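Local coordinates for protein putative antibiotic biosynthesis monooxygenase (Bacteroides thetaiotaomicron, PDB 3KKF) that is of unproven function but binds calcium and is probably a small monooxygenase of the antibiotic-biosynthesis type, at residues Asn4-Ser10 / Thr56-Ala62; Val32-Glu37 / Ser69-His75. All blocks are in the same frame, centred on the assembly; numbering follows the deposited sequence.

Contact 1: residues Asn4-Ser10 / Thr56-Ala62; sequences NNMVRLS and TILEIYA. With CA (calcium ion), chain C; EDO (1,2-ethanediol), chain E.
Strands 6-14 and 54-61 are the antiparallel central pair of the four-stranded sheet, and Met6-Ser10 runs against Ile57-Tyr61. Met6 with Tyr61, Arg8 with Glu59 and Ser10 with Ile57 are hydrogen-bonded pairs. Val7 with Ile60 and Leu9 with Leu58 are non-hydrogen-bonded pairs.

The face with Arg8 and Glu59 is polar at its middle. Arg8 grips the carboxylate side-on: NE donates to Glu59 OE2 at 2.8 Å, and NH2 donates to Glu59 OE1 at 2.8 Å. The guanidinium and carboxylate planes are turned 45° apart, so the grip is twisted. Ser10 OG donates to Glu59 OE2 at 2.6 Å, from the opposite face of the carboxylate to Arg8 NE. Tyr61 OH gives Glu59 OE1 its second bond, on the anti lone pair. In the conformer described, these bonds fix the rotation of the buried carboxylate. Tyr67 OH takes a bond from Arg8 NH1. Selenomethionine Met6 has CG anti to the backbone N (chi1 175°) and is extended beyond it, which carries SE alongside Tyr61 in a Met-aromatic contact, 5.1 Å from the ring centroid. Its CE lies over one guanidinium face.

On the other face, Leu58 CD1 touches Val7 CG1 and Leu9 CD2. Tyr44 and Thr56 of the second subunit pack on this apolar side.

Beyond the strand ends, Asn4 OD1 (2.3 Å), Asn5 OD1 and Ala62 O bind calcium. Two waters and Gly1 O also bind it. An antiparallel sheet with helix 64-71 against one face and the second subunit on the other is consistent with the dimeric alpha-beta barrel fold.

Contact 2: residues Val32-Glu37 / Ser69-His75; sequences VSMRLE and SHIATPH. With ACT (acetate ion), chain D.
Glu37, just past the end of helix 19-36, reaches two histidines of segment 69-75 with one carboxylate oxygen. His70 ND1 donates to Glu37 OE2 at 2.7 Å. This bond is nearly straight, lies in the imidazole plane and uses the syn lone pair of OE2. The carboxylate and the His70 ring are close to coplanar, 20° apart. His75 NE2 donates to the same Glu37 OE2 at 2.9 Å, but meets it from above the carboxylate plane. Its ring is turned 72° from the carboxylate. The two donors therefore come to OE2 from distinct directions.

Glu37 OE1 accepts from a water at 2.8 Å, and that water also bonds Ser69 OG. On the far side of the His70 ring, NE2 donates at 2.8 Å to OXT of an acetate, probably from the crystallisation liquor. Both His70 nitrogens thus have an acceptor.

His75 stands with CG between its backbone N and carbonyl carbon (chi1 55°), which lays the ring between Val32 and Thr73. Val32 CG1 makes a CH-pi contact with one face, 3.6 Å from the centroid, while Thr73 OG1 lies over the opposite face. That hydroxyl donates to His70 O at 2.8 Å and also caps Phe76 N at the start of helix 74-83. Ser33 OG lies at the edges of both rings and bonds Glu29 O one turn back. The contact joins the C-terminal end of helix 19-36 to the junction of helices 64-71 and 74-83, with Val40 and Leu43 of strand 40-48 beside it.

Contact 1 is the middle of the sheet, and contact 2 belongs to the helices packed beside it. Their centres are about 14 Å apart. They meet where Tyr61 OH of contact 1 packs on His70 CD2 of contact 2, at 3.8 Å. Helix 64-71, which carries His70, directly follows strand 54-61. An acetate also comes about 4 Å from the side chain of Ile57, so both contacts probably line one pocket. Such a pocket might receive a substrate, but this is not established. The calcium of contact 1 lies apart, about 13 Å from the side chain of Glu37. Both contacts also reach the second subunit.

Contact 1: residues Asn4-Ser10 / Thr56-Ala62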
loop_
_atom_site.group_PDB
_atom_site.type_symbol
_atom_site.label_atom_id
_atom_site.label_comp_id
_atom_site.label_asym_id
_atom_site.label_seq_id
_atom_site.Cartn_x
_atom_site.Cartn_y
_atom_site.Cartn_z
ATOM N N ASN A 4 3.581 -6.621 -16.096
ATOM C CA ASN A 4 3.717 -7.959 -15.471
ATOM C C ASN A 4 4.293 -7.911 -14.064
ATOM O O ASN A 4 4.725 -8.970 -13.546
ATOM C CB ASN A 4 4.546 -8.959 -16.343
ATOM C CG ASN A 4 6.076 -8.743 -16.224
ATOM O OD1 ASN A 4 6.540 -7.664 -15.863
ATOM N ND2 ASN A 4 6.836 -9.774 -16.498
ATOM N N ASN A 5 4.287 -6.727 -13.418
ATOM C CA ASN A 5 4.818 -6.635 -12.077
ATOM C C ASN A 5 3.944 -7.435 -11.165
ATOM O O ASN A 5 2.703 -7.484 -11.321
ATOM C CB ASN A 5 4.939 -5.196 -11.523
ATOM C CG ASN A 5 5.985 -4.364 -12.221
ATOM O OD1 ASN A 5 6.872 -4.885 -12.933
ATOM N ND2 ASN A 5 5.898 -3.044 -12.024
HETATM N N MSE A 6 4.575 -8.109 -10.231
HETATM C CA MSE A 6 3.856 -8.853 -9.189
HETATM C C MSE A 6 3.592 -7.888 -8.062
HETATM O O MSE A 6 4.538 -7.363 -7.483
HETATM C CB MSE A 6 4.679 -10.008 -8.688
HETATM C CG MSE A 6 4.050 -10.741 -7.541
HETATM SE SE MSE A 6 5.150 -12.197 -6.889
HETATM C CE MSE A 6 4.416 -12.247 -5.098
ATOM N N VAL A 7 2.330 -7.635 -7.777
ATOM C CA VAL A 7 1.897 -6.732 -6.728
ATOM C C VAL A 7 1.166 -7.543 -5.665
ATOM O O VAL A 7 0.279 -8.372 -5.983
ATOM C CB VAL A 7 0.980 -5.614 -7.296
ATOM C CG1 VAL A 7 0.535 -4.652 -6.197
ATOM C CG2 VAL A 7 1.688 -4.848 -8.420
ATOM N N ARG A 8 1.549 -7.338 -4.414
ATOM C CA ARG A 8 0.956 -8.054 -3.319
ATOM C C ARG A 8 0.900 -7.188 -2.071
ATOM O O ARG A 8 1.732 -6.285 -1.878
ATOM C CB ARG A 8 1.785 -9.324 -3.025
ATOM C CG ARG A 8 1.110 -10.316 -2.077
ATOM C CD ARG A 8 1.863 -11.651 -2.016
ATOM N NE ARG A 8 3.115 -11.484 -1.289
ATOM C CZ ARG A 8 3.971 -12.479 -1.052
ATOM N NH1 ARG A 8 3.699 -13.705 -1.471
ATOM N NH2 ARG A 8 5.093 -12.244 -0.372
ATOM N N LEU A 9 -0.108 -7.419 -1.249
ATOM C CA LEU A 9 -0.168 -6.846 0.085
ATOM C C LEU A 9 0.062 -7.956 1.071
ATOM O O LEU A 9 -0.587 -9.025 0.994
ATOM C CB LEU A 9 -1.531 -6.240 0.422
ATOM C CG LEU A 9 -2.005 -5.101 -0.417
ATOM C CD1 LEU A 9 -3.466 -4.786 -0.111
ATOM C CD2 LEU A 9 -1.137 -3.874 -0.154
ATOM N N SER A 10 1.013 -7.765 1.949
ATOM C CA SER A 10 1.187 -8.660 3.107
ATOM C C SER A 10 0.603 -7.954 4.313
ATOM O O SER A 10 0.959 -6.804 4.589
ATOM C CB SER A 10 2.635 -8.999 3.394
ATOM O OG SER A 10 3.224 -9.822 2.442
ATOM N N THR A 56 1.119 -3.558 7.403
ATOM C CA THR A 56 0.776 -3.877 6.024
ATOM C C THR A 56 1.950 -3.483 5.155
ATOM O O THR A 56 2.506 -2.375 5.320
ATOM C CB THR A 56 -0.492 -3.141 5.571
ATOM O OG1 THR A 56 -1.613 -3.667 6.248
ATOM C CG2 THR A 56 -0.755 -3.324 4.055
ATOM N N ILE A 57 2.361 -4.373 4.248
ATOM C CA ILE A 57 3.428 -4.070 3.328
ATOM C C ILE A 57 2.901 -4.129 1.883
ATOM O O ILE A 57 2.357 -5.155 1.456
ATOM C CB ILE A 57 4.639 -5.065 3.456
ATOM C CG1 ILE A 57 5.047 -5.259 4.925
ATOM C CG2 ILE A 57 5.837 -4.576 2.611
ATOM C CD1 ILE A 57 6.185 -6.180 5.114
ATOM N N LEU A 58 3.069 -3.032 1.150
ATOM C CA LEU A 58 2.834 -3.025 -0.296
ATOM C C LEU A 58 4.132 -3.505 -0.932
ATOM O O LEU A 58 5.193 -2.916 -0.778
ATOM C CB LEU A 58 2.495 -1.626 -0.803
ATOM C CG LEU A 58 2.369 -1.491 -2.337
ATOM C CD1 LEU A 58 1.265 -2.364 -2.975
ATOM C CD2 LEU A 58 2.167 -0.025 -2.711
ATOM N N GLU A 59 4.033 -4.630 -1.611
ATOM C CA GLU A 59 5.173 -5.306 -2.278
ATOM C C GLU A 59 5.015 -5.224 -3.765
ATOM O O GLU A 59 3.970 -5.616 -4.283
ATOM C CB GLU A 59 5.193 -6.798 -1.934
ATOM C CG GLU A 59 5.101 -7.170 -0.472
ATOM C CD GLU A 59 4.838 -8.689 -0.325
ATOM O OE1 GLU A 59 5.761 -9.501 -0.530
ATOM O OE2 GLU A 59 3.676 -9.057 -0.017
ATOM N N ILE A 60 6.037 -4.720 -4.467
ATOM C CA ILE A 60 6.001 -4.701 -5.934
ATOM C C ILE A 60 7.341 -5.295 -6.413
ATOM O O ILE A 60 8.425 -4.759 -6.072
ATOM C CB ILE A 60 5.788 -3.297 -6.541
ATOM C CG1 ILE A 60 4.510 -2.647 -6.003
ATOM C CG2 ILE A 60 5.778 -3.403 -8.058
ATOM C CD1 ILE A 60 4.297 -1.177 -6.435
ATOM N N TYR A 61 7.256 -6.418 -7.131
ATOM C CA TYR A 61 8.406 -7.078 -7.710
ATOM C C TYR A 61 8.323 -6.947 -9.218
ATOM O O TYR A 61 7.233 -6.905 -9.794
ATOM C CB TYR A 61 8.444 -8.574 -7.322
ATOM C CG TYR A 61 8.377 -8.812 -5.836
ATOM C CD1 TYR A 61 9.519 -8.795 -5.069
ATOM C CD2 TYR A 61 7.157 -8.999 -5.181
ATOM C CE1 TYR A 61 9.469 -8.979 -3.680
ATOM C CE2 TYR A 61 7.087 -9.193 -3.828
ATOM C CZ TYR A 61 8.245 -9.170 -3.069
ATOM O OH TYR A 61 8.191 -9.349 -1.719
ATOM N N ALA A 62 9.475 -6.886 -9.892
ATOM C CA ALA A 62 9.479 -6.740 -11.354
ATOM C C ALA A 62 8.724 -7.864 -12.066
ATOM O O ALA A 62 8.117 -7.641 -13.113
ATOM C CB ALA A 62 10.911 -6.675 -11.870
HETATM CA CA CA C . 7.798 -6.068 -14.803
HETATM C C1 EDO E . 0.559 -6.101 -13.412
HETATM O O1 EDO E . 0.635 -5.733 -12.016
HETATM C C2 EDO E . -0.599 -5.406 -14.138
HETATM O O2 EDO E . -1.821 -5.893 -13.610
HETATM O O HOH W 1 9.729 -7.182 -15.649
HETATM O O HOH W 2 9.419 -4.390 -14.329
#

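Contact 2: residues Val32-Glu37 / Ser69-His75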
loop_
_atom_site.group_PDB
_atom_site.type_symbol
_atom_site.label_atom_id
_atom_site.label_comp_id
_atom_site.label_asym_id
_atom_site.label_seq_id
_atom_site.Cartn_x
_atom_site.Cartn_y
_atom_site.Cartn_z
ATOM N N VAL A 32 18.117 -3.618 2.908
ATOM C CA VAL A 32 19.058 -4.441 2.124
ATOM C C VAL A 32 18.432 -4.825 0.771
ATOM O O VAL A 32 19.094 -4.759 -0.273
ATOM C CB VAL A 32 19.525 -5.716 2.921
ATOM C CG1 VAL A 32 20.378 -6.619 2.038
ATOM C CG2 VAL A 32 20.297 -5.305 4.223
ATOM N N SER A 33 17.150 -5.207 0.781
ATOM C CA SER A 33 16.476 -5.612 -0.468
ATOM C C SER A 33 16.427 -4.466 -1.463
ATOM O O SER A 33 16.753 -4.643 -2.660
ATOM C CB SER A 33 15.050 -6.091 -0.190
ATOM O OG SER A 33 15.009 -7.198 0.682
HETATM N N MSE A 34 16.067 -3.270 -0.989
HETATM C CA MSE A 34 15.995 -2.121 -1.866
HETATM C C MSE A 34 17.381 -1.792 -2.440
HETATM O O MSE A 34 17.518 -1.468 -3.629
HETATM C CB MSE A 34 15.417 -0.898 -1.143
HETATM C CG MSE A 34 13.958 -1.039 -0.748
HETATM SE SE MSE A 34 12.752 -1.165 -2.225
HETATM C CE MSE A 34 12.809 0.651 -2.889
ATOM N N ARG A 35 18.413 -1.904 -1.614
ATOM C CA ARG A 35 19.792 -1.610 -1.997
ATOM C C ARG A 35 20.381 -2.587 -3.012
ATOM O O ARG A 35 21.084 -2.199 -3.938
ATOM C CB ARG A 35 20.679 -1.653 -0.713
ATOM C CG ARG A 35 22.223 -1.408 -0.914
ATOM C CD ARG A 35 22.993 -1.525 0.420
ATOM N N LEU A 36 20.119 -3.872 -2.799
ATOM C CA LEU A 36 20.765 -4.928 -3.571
ATOM C C LEU A 36 20.020 -5.555 -4.721
ATOM O O LEU A 36 20.664 -6.114 -5.618
ATOM C CB LEU A 36 21.146 -6.084 -2.618
ATOM C CG LEU A 36 22.108 -5.852 -1.463
ATOM C CD1 LEU A 36 22.416 -7.201 -0.810
ATOM C CD2 LEU A 36 23.381 -5.176 -1.930
ATOM N N GLU A 37 18.699 -5.514 -4.711
ATOM C CA GLU A 37 17.906 -6.277 -5.684
ATOM C C GLU A 37 17.179 -5.396 -6.689
ATOM O O GLU A 37 16.189 -4.773 -6.357
ATOM C CB GLU A 37 16.893 -7.140 -4.921
ATOM C CG GLU A 37 17.487 -8.085 -3.878
ATOM C CD GLU A 37 16.435 -9.017 -3.327
ATOM O OE1 GLU A 37 15.959 -9.892 -4.079
ATOM O OE2 GLU A 37 16.027 -8.835 -2.171
ATOM N N SER A 69 13.685 -15.079 -6.470
ATOM C CA SER A 69 15.075 -14.790 -6.117
ATOM C C SER A 69 15.156 -14.100 -4.715
ATOM O O SER A 69 16.007 -14.448 -3.877
ATOM C CB SER A 69 15.734 -13.903 -7.174
ATOM O OG SER A 69 17.102 -13.654 -6.873
ATOM N N HIS A 70 14.264 -13.141 -4.485
ATOM C CA HIS A 70 14.206 -12.423 -3.220
ATOM C C HIS A 70 14.069 -13.353 -2.000
ATOM O O HIS A 70 14.797 -13.191 -1.004
ATOM C CB HIS A 70 13.035 -11.424 -3.260
ATOM C CG HIS A 70 12.765 -10.743 -1.957
ATOM N ND1 HIS A 70 13.645 -9.848 -1.385
ATOM C CD2 HIS A 70 11.693 -10.809 -1.118
ATOM C CE1 HIS A 70 13.128 -9.415 -0.253
ATOM N NE2 HIS A 70 11.948 -9.977 -0.071
ATOM N N ILE A 71 13.163 -14.332 -2.077
ATOM C CA ILE A 71 12.939 -15.201 -0.929
ATOM C C ILE A 71 14.046 -16.253 -0.730
ATOM O O ILE A 71 14.040 -16.957 0.282
ATOM C CB ILE A 71 11.524 -15.808 -0.908
ATOM C CG1 ILE A 71 11.328 -16.827 -2.049
ATOM C CG2 ILE A 71 10.488 -14.698 -0.906
ATOM C CD1 ILE A 71 9.941 -17.546 -2.016
ATOM N N ALA A 72 14.986 -16.347 -1.669
ATOM C CA ALA A 72 16.175 -17.193 -1.517
ATOM C C ALA A 72 17.396 -16.424 -0.976
ATOM O O ALA A 72 18.449 -17.035 -0.682
ATOM C CB ALA A 72 16.530 -17.828 -2.858
ATOM N N THR A 73 17.279 -15.102 -0.812
ATOM C CA THR A 73 18.435 -14.311 -0.374
ATOM C C THR A 73 18.780 -14.517 1.121
ATOM O O THR A 73 17.883 -14.810 1.951
ATOM C CB THR A 73 18.238 -12.805 -0.592
ATOM O OG1 THR A 73 17.183 -12.332 0.247
ATOM C CG2 THR A 73 17.994 -12.454 -2.033
ATOM N N PRO A 74 20.078 -14.353 1.482
ATOM C CA PRO A 74 20.414 -14.468 2.887
ATOM C C PRO A 74 19.709 -13.418 3.759
ATOM O O PRO A 74 19.362 -13.710 4.914
ATOM C CB PRO A 74 21.922 -14.277 2.897
ATOM C CG PRO A 74 22.363 -14.748 1.582
ATOM C CD PRO A 74 21.293 -14.322 0.638
ATOM N N HIS A 75 19.494 -12.216 3.238
ATOM C CA HIS A 75 18.837 -11.188 4.043
ATOM C C HIS A 75 17.357 -11.531 4.295
ATOM O O HIS A 75 16.864 -11.344 5.393
ATOM C CB HIS A 75 19.044 -9.772 3.484
ATOM C CG HIS A 75 18.645 -9.590 2.061
ATOM N ND1 HIS A 75 19.493 -9.874 1.001
ATOM C CD2 HIS A 75 17.504 -9.113 1.515
ATOM C CE1 HIS A 75 18.889 -9.567 -0.132
ATOM N NE2 HIS A 75 17.681 -9.103 0.153
HETATM C C ACT D . 9.655 -8.911 2.773
HETATM O O ACT D . 8.825 -9.753 2.434
HETATM O OXT ACT D . 10.759 -8.957 2.229
HETATM C CH3 ACT D . 9.335 -7.874 3.775
HETATM O O HOH W 3 17.884 -11.317 -5.535
#